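Local coordinates for uncharacterized protein lp_2664 (Lactobacillus plantarum WCFS1, PDB 2PJQ) that is of unknown function but carries an HD domain, so it is possibly a metal-dependent phosphohydrolase, at residues Arg40-Leu45 against Gln125-Leu130; Asn177-Lys182 against His207-Gln212. All blocks are in the same frame, centred on the assembly; numbering follows the deposited sequence.

Contact 1 of 2, residues Arg40-Leu45 against Gln125-Leu130; sequences RLARRL and QDADRL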
loop_
_atom_site.group_PDB
_atom_site.type_symbol
_atom_site.label_atom_id
_atom_site.label_comp_id
_atom_site.label_asym_id
_atom_site.label_seq_id
_atom_site.Cartn_x
_atom_site.Cartn_y
_atom_site.Cartn_z
ATOM N N ARG B 40 -15.157 1.248 17.276
ATOM C CA ARG B 40 -15.348 -0.000 17.998
ATOM C C ARG B 40 -14.218 -0.309 18.987
ATOM O O ARG B 40 -14.445 -0.943 20.014
ATOM C CB ARG B 40 -15.537 -1.124 16.977
ATOM C CG ARG B 40 -14.870 -2.447 17.292
ATOM C CD ARG B 40 -15.127 -3.400 16.134
ATOM N NE ARG B 40 -14.735 -2.806 14.858
ATOM C CZ ARG B 40 -14.935 -3.366 13.668
ATOM N NH1 ARG B 40 -15.529 -4.554 13.573
ATOM N NH2 ARG B 40 -14.543 -2.736 12.568
ATOM N N LEU B 41 -13.006 0.151 18.680
ATOM C CA LEU B 41 -11.845 -0.044 19.563
ATOM C C LEU B 41 -11.920 0.936 20.736
ATOM O O LEU B 41 -11.654 0.574 21.883
ATOM C CB LEU B 41 -10.535 0.205 18.803
ATOM C CG LEU B 41 -9.917 -0.866 17.901
ATOM C CD1 LEU B 41 -8.912 -0.208 16.970
ATOM C CD2 LEU B 41 -9.243 -1.943 18.744
ATOM N N ALA B 42 -12.275 2.183 20.430
ATOM C CA ALA B 42 -12.387 3.229 21.434
ATOM C C ALA B 42 -13.384 2.804 22.487
ATOM O O ALA B 42 -13.140 2.951 23.684
ATOM C CB ALA B 42 -12.845 4.526 20.786
ATOM N N ARG B 43 -14.507 2.258 22.031
ATOM C CA ARG B 43 -15.568 1.836 22.930
ATOM C C ARG B 43 -15.114 0.743 23.884
ATOM O O ARG B 43 -15.346 0.840 25.078
ATOM C CB ARG B 43 -16.782 1.391 22.122
ATOM C CG ARG B 43 -18.025 1.085 22.953
ATOM C CD ARG B 43 -19.117 0.490 22.062
ATOM N NE ARG B 43 -19.650 1.464 21.117
ATOM C CZ ARG B 43 -20.511 2.421 21.454
ATOM N NH1 ARG B 43 -20.933 2.514 22.711
ATOM N NH2 ARG B 43 -20.937 3.299 20.547
ATOM N N ARG B 44 -14.456 -0.292 23.389
ATOM C CA ARG B 44 -14.015 -1.326 24.310
ATOM C C ARG B 44 -13.020 -0.753 25.324
ATOM O O ARG B 44 -13.171 -0.935 26.534
ATOM C CB ARG B 44 -13.357 -2.496 23.579
ATOM C CG ARG B 44 -12.899 -3.546 24.568
ATOM C CD ARG B 44 -11.881 -4.509 24.029
ATOM N NE ARG B 44 -11.271 -5.216 25.150
ATOM C CZ ARG B 44 -10.267 -6.085 25.048
ATOM N NH1 ARG B 44 -9.740 -6.375 23.866
ATOM N NH2 ARG B 44 -9.780 -6.659 26.139
ATOM N N LEU B 45 -12.006 -0.063 24.813
ATOM C CA LEU B 45 -10.963 0.538 25.642
ATOM C C LEU B 45 -11.511 1.520 26.668
ATOM O O LEU B 45 -11.074 1.524 27.814
ATOM C CB LEU B 45 -9.934 1.250 24.750
ATOM C CG LEU B 45 -8.487 0.741 24.607
ATOM C CD1 LEU B 45 -8.401 -0.785 24.491
ATOM C CD2 LEU B 45 -7.890 1.409 23.370
ATOM N N GLN B 125 -6.286 8.102 21.358
ATOM C CA GLN B 125 -4.952 7.859 20.819
ATOM C C GLN B 125 -4.619 6.367 20.684
ATOM O O GLN B 125 -4.202 5.901 19.613
ATOM C CB GLN B 125 -3.909 8.544 21.702
ATOM C CG GLN B 125 -2.493 8.208 21.321
ATOM C CD GLN B 125 -1.466 8.998 22.101
ATOM O OE1 GLN B 125 -1.252 10.185 21.847
ATOM N NE2 GLN B 125 -0.819 8.338 23.059
ATOM N N ASP B 126 -4.788 5.619 21.769
ATOM C CA ASP B 126 -4.500 4.191 21.734
ATOM C C ASP B 126 -5.348 3.491 20.688
ATOM O O ASP B 126 -4.902 2.563 20.025
ATOM C CB ASP B 126 -4.758 3.567 23.098
ATOM C CG ASP B 126 -3.662 3.878 24.085
ATOM O OD1 ASP B 126 -2.577 4.322 23.641
ATOM O OD2 ASP B 126 -3.877 3.663 25.296
ATOM N N ALA B 127 -6.582 3.939 20.537
ATOM C CA ALA B 127 -7.467 3.337 19.562
ATOM C C ALA B 127 -6.977 3.641 18.152
ATOM O O ALA B 127 -6.880 2.748 17.305
ATOM C CB ALA B 127 -8.868 3.864 19.748
ATOM N N ASP B 128 -6.648 4.904 17.910
ATOM C CA ASP B 128 -6.197 5.314 16.592
ATOM C C ASP B 128 -4.907 4.611 16.177
ATOM O O ASP B 128 -4.804 4.099 15.065
ATOM C CB ASP B 128 -6.003 6.827 16.550
ATOM C CG ASP B 128 -6.166 7.386 15.159
ATOM O OD1 ASP B 128 -7.300 7.326 14.638
ATOM O OD2 ASP B 128 -5.173 7.877 14.581
ATOM N N ARG B 129 -3.920 4.591 17.064
ATOM C CA ARG B 129 -2.650 3.945 16.747
ATOM C C ARG B 129 -2.829 2.453 16.601
ATOM O O ARG B 129 -2.231 1.832 15.722
ATOM C CB ARG B 129 -1.611 4.244 17.828
ATOM C CG ARG B 129 -1.116 5.678 17.764
ATOM C CD ARG B 129 -0.327 6.094 18.988
ATOM N NE ARG B 129 -0.020 7.515 18.918
ATOM C CZ ARG B 129 0.707 8.179 19.810
ATOM N NH1 ARG B 129 1.221 7.547 20.863
ATOM N NH2 ARG B 129 0.918 9.482 19.646
ATOM N N LEU B 130 -3.673 1.884 17.453
ATOM C CA LEU B 130 -3.925 0.449 17.416
ATOM C C LEU B 130 -4.344 -0.041 16.041
ATOM O O LEU B 130 -4.228 -1.220 15.749
ATOM C CB LEU B 130 -4.987 0.075 18.446
ATOM C CG LEU B 130 -4.396 -0.345 19.784
ATOM C CD1 LEU B 130 -5.506 -0.696 20.712
ATOM C CD2 LEU B 130 -3.477 -1.551 19.592
#
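Ala42 and Ala127 mark the closest backbone approach where helix 32-49 meets helix 119-130 in the all-helical HD domain, with their CA atoms 5.3 Å apart. The axes of the two segments approach to 8.6 Å and cross at 138°, nearer antiparallel than parallel. The small alanines let the helices come this close. The CB of Ala127 rests against the backbone of the other helix, 3.9 Å from the N of Ala42.

Leu41 and Leu45, one turn apart, lie along the same side of their helix and both touch Ala127. Leu41 lays its CB beside the methyl of Ala127. Its CG stands beside the backbone N, anti to the carbonyl carbon (chi1 -81°), and CD1 reaches the O of Ala127 and the CB of Leu130. Leu45 works through one methyl, CD2. That methyl meets the CD1 of Leu130 at 4.1 Å. The contact is buried and apolar.

Asp126 turns its carboxylate to other partners: OD1 and OD2 accept hydrogen bonds from the backbone N atoms of Asn191 and Thr192. Two residues on, Asp128 points away from the contact; it is probably the last residue of an HD-type H...HD...D set with His34, His63 and Asp64. No metal is bound to the set here. Across the contact, the Leu45 and Asp126 side chains cross at about a right angle, with Leu45 CD2 3.8 Å from Asp126 CB.

Contact 2 of 2, residues Asn177-Lys182 against His207-Gln212; sequences NHFYEK and HEFVDQ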
loop_
_atom_site.group_PDB
_atom_site.type_symbol
_atom_site.label_atom_id
_atom_site.label_comp_id
_atom_site.label_asym_id
_atom_site.label_seq_id
_atom_site.Cartn_x
_atom_site.Cartn_y
_atom_site.Cartn_z
ATOM N N ASN B 177 10.743 3.580 5.995
ATOM C CA ASN B 177 11.233 4.401 7.097
ATOM C C ASN B 177 10.149 4.759 8.121
ATOM O O ASN B 177 10.444 5.049 9.288
ATOM C CB ASN B 177 11.875 5.689 6.568
ATOM C CG ASN B 177 13.195 5.449 5.838
ATOM O OD1 ASN B 177 13.861 4.422 6.017
ATOM N ND2 ASN B 177 13.587 6.417 5.023
ATOM N N HIS B 178 8.893 4.731 7.687
ATOM C CA HIS B 178 7.790 5.059 8.572
ATOM C C HIS B 178 7.650 4.051 9.703
ATOM O O HIS B 178 7.286 4.417 10.816
ATOM C CB HIS B 178 6.481 5.159 7.785
ATOM C CG HIS B 178 5.428 5.949 8.492
ATOM N ND1 HIS B 178 5.711 7.125 9.159
ATOM C CD2 HIS B 178 4.105 5.728 8.666
ATOM C CE1 HIS B 178 4.607 7.589 9.715
ATOM N NE2 HIS B 178 3.618 6.760 9.432
ATOM N N PHE B 179 7.929 2.779 9.427
ATOM C CA PHE B 179 7.840 1.770 10.476
ATOM C C PHE B 179 8.921 2.102 11.490
ATOM O O PHE B 179 8.648 2.232 12.675
ATOM C CB PHE B 179 8.049 0.355 9.922
ATOM C CG PHE B 179 6.947 -0.110 9.022
ATOM C CD1 PHE B 179 6.860 0.345 7.718
ATOM C CD2 PHE B 179 5.962 -0.951 9.492
ATOM C CE1 PHE B 179 5.800 -0.037 6.891
ATOM C CE2 PHE B 179 4.896 -1.334 8.670
ATOM C CZ PHE B 179 4.821 -0.873 7.371
ATOM N N TYR B 180 10.147 2.268 11.009
ATOM C CA TYR B 180 11.262 2.593 11.884
ATOM C C TYR B 180 11.018 3.895 12.620
ATOM O O TYR B 180 11.166 3.958 13.839
ATOM C CB TYR B 180 12.562 2.705 11.080
ATOM C CG TYR B 180 13.147 1.371 10.671
ATOM C CD1 TYR B 180 13.505 0.427 11.631
ATOM C CD2 TYR B 180 13.300 1.033 9.318
ATOM C CE1 TYR B 180 13.993 -0.826 11.262
ATOM C CE2 TYR B 180 13.789 -0.219 8.938
ATOM C CZ TYR B 180 14.126 -1.143 9.916
ATOM O OH TYR B 180 14.538 -2.404 9.558
ATOM N N GLU B 181 10.638 4.922 11.867
ATOM C CA GLU B 181 10.388 6.260 12.403
ATOM C C GLU B 181 9.168 6.423 13.305
ATOM O O GLU B 181 9.147 7.302 14.175
ATOM C CB GLU B 181 10.260 7.258 11.248
ATOM C CG GLU B 181 11.542 7.476 10.487
ATOM C CD GLU B 181 11.362 8.356 9.274
ATOM O OE1 GLU B 181 10.601 9.345 9.347
ATOM O OE2 GLU B 181 12.002 8.067 8.244
ATOM N N LYS B 182 8.149 5.589 13.091
ATOM C CA LYS B 182 6.919 5.699 13.859
ATOM C C LYS B 182 6.291 4.384 14.291
ATOM O O LYS B 182 6.493 3.946 15.416
ATOM C CB LYS B 182 5.898 6.534 13.070
ATOM C CG LYS B 182 4.559 6.742 13.786
ATOM C CD LYS B 182 3.816 7.980 13.305
ATOM C CE LYS B 182 2.416 8.039 13.884
ATOM N NZ LYS B 182 1.414 7.339 13.011
ATOM N N HIS B 207 7.244 -6.302 11.736
ATOM C CA HIS B 207 8.675 -6.628 11.684
ATOM C C HIS B 207 9.014 -7.676 10.627
ATOM O O HIS B 207 10.062 -7.595 10.003
ATOM C CB HIS B 207 9.207 -7.083 13.047
ATOM C CG HIS B 207 9.688 -5.959 13.903
ATOM N ND1 HIS B 207 8.895 -5.365 14.861
ATOM C CD2 HIS B 207 10.843 -5.257 13.884
ATOM C CE1 HIS B 207 9.540 -4.340 15.390
ATOM N NE2 HIS B 207 10.724 -4.249 14.814
ATOM N N GLU B 208 8.143 -8.660 10.430
ATOM C CA GLU B 208 8.379 -9.666 9.397
ATOM C C GLU B 208 8.295 -9.013 8.011
ATOM O O GLU B 208 8.983 -9.422 7.067
ATOM C CB GLU B 208 7.351 -10.798 9.501
ATOM C CG GLU B 208 7.798 -11.933 10.429
ATOM C CD GLU B 208 6.627 -12.644 11.082
ATOM O OE1 GLU B 208 5.786 -13.196 10.337
ATOM O OE2 GLU B 208 6.549 -12.644 12.338
ATOM N N PHE B 209 7.459 -7.983 7.906
ATOM C CA PHE B 209 7.277 -7.273 6.653
ATOM C C PHE B 209 8.487 -6.416 6.296
ATOM O O PHE B 209 9.013 -6.537 5.194
ATOM C CB PHE B 209 6.012 -6.410 6.705
ATOM C CG PHE B 209 5.789 -5.595 5.469
ATOM C CD1 PHE B 209 5.477 -6.205 4.259
ATOM C CD2 PHE B 209 5.937 -4.214 5.500
ATOM C CE1 PHE B 209 5.315 -5.444 3.089
ATOM C CE2 PHE B 209 5.780 -3.445 4.335
ATOM C CZ PHE B 209 5.469 -4.066 3.129
ATOM N N VAL B 210 8.925 -5.549 7.209
ATOM C CA VAL B 210 10.084 -4.694 6.946
ATOM C C VAL B 210 11.348 -5.545 6.745
ATOM O O VAL B 210 12.259 -5.185 5.985
ATOM C CB VAL B 210 10.314 -3.705 8.107
ATOM C CG1 VAL B 210 11.452 -2.735 7.780
ATOM C CG2 VAL B 210 9.039 -2.950 8.374
ATOM N N ASP B 211 11.406 -6.684 7.424
ATOM C CA ASP B 211 12.553 -7.564 7.293
ATOM C C ASP B 211 12.504 -8.305 5.959
ATOM O O ASP B 211 13.417 -8.179 5.143
ATOM C CB ASP B 211 12.613 -8.516 8.493
ATOM C CG ASP B 211 13.065 -7.801 9.769
ATOM O OD1 ASP B 211 13.328 -6.576 9.701
ATOM O OD2 ASP B 211 13.165 -8.444 10.835
ATOM N N GLN B 212 11.438 -9.053 5.714
ATOM C CA GLN B 212 11.320 -9.754 4.441
ATOM C C GLN B 212 11.416 -8.804 3.243
ATOM O O GLN B 212 11.843 -9.203 2.162
ATOM C CB GLN B 212 10.006 -10.524 4.379
ATOM C CG GLN B 212 10.144 -11.940 4.870
ATOM C CD GLN B 212 11.313 -12.630 4.218
ATOM O OE1 GLN B 212 12.395 -12.730 4.804
ATOM N NE2 GLN B 212 11.116 -13.091 2.982
#
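Val210 fits between two aromatic side chains of the facing helix, Phe179 and Tyr180, and gives one methyl to each. Its CG2 sits over one face of the Phe179 ring, 4.0 Å from the ring centroid. This is a CH-pi contact. It lies toward the root of the ring, with CG2 3.6 Å from Phe179 CG. The two side chains slide past each other in opposite directions.

The other methyl, CG1, is anti to the backbone N of Val210 (chi1 -175°), which directs it to the Tyr180 ring. There it meets the outer end of the phenol, 3.6 Å from Tyr180 CE2, by an oblique approach. The edge-to-face partner of the Tyr180 ring is Phe184.

Phe209 extends the apolar patch at the far end of Phe179. Phe179 CZ lies 4.0 Å from Phe209 CD2. The ring planes are inclined at 49° and the centroids are 5.8 Å apart, so the pair is oblique. Ile138 and Leu142 of helix 134-148 touch both phenylalanines, and Phe209 also packs on Ile138 of the second subunit.

The large side chains keep the helices apart: the segment axes approach only to 10.7 Å, at 133°. An alanine in place of Phe179 would probably open a gap between the helices, leaving Val210 CG2 without its ring face and Phe209 without its aromatic neighbour.

Side-chain contact between these segments is mainly apolar, between methyls and rings. The pairing of helices 175-183 and 204-219 here therefore probably depends chiefly on shape and on excluding water, with little directional bonding.

In the fold
The two contacts come in series along the chain: contact 1 closes before contact 2 opens. Their centres are 22 Å apart and their nearest atoms about 6 Å, without touching. They share no helix. Contact 1 joins helices 32-49 and 119-130 within the HD-domain range, 10 Å from the centre of the chain. Contact 2 joins helices 175-183 and 204-219 later in the chain, 18 Å from that centre. Helix 134-148 follows helix 119-130 in sequence and packs against contact 2. Both contacts touch the second subunit. Contact 1 holds Asp128 of the putative HD metal site, whereas contact 2 packs helices of the C-terminal part.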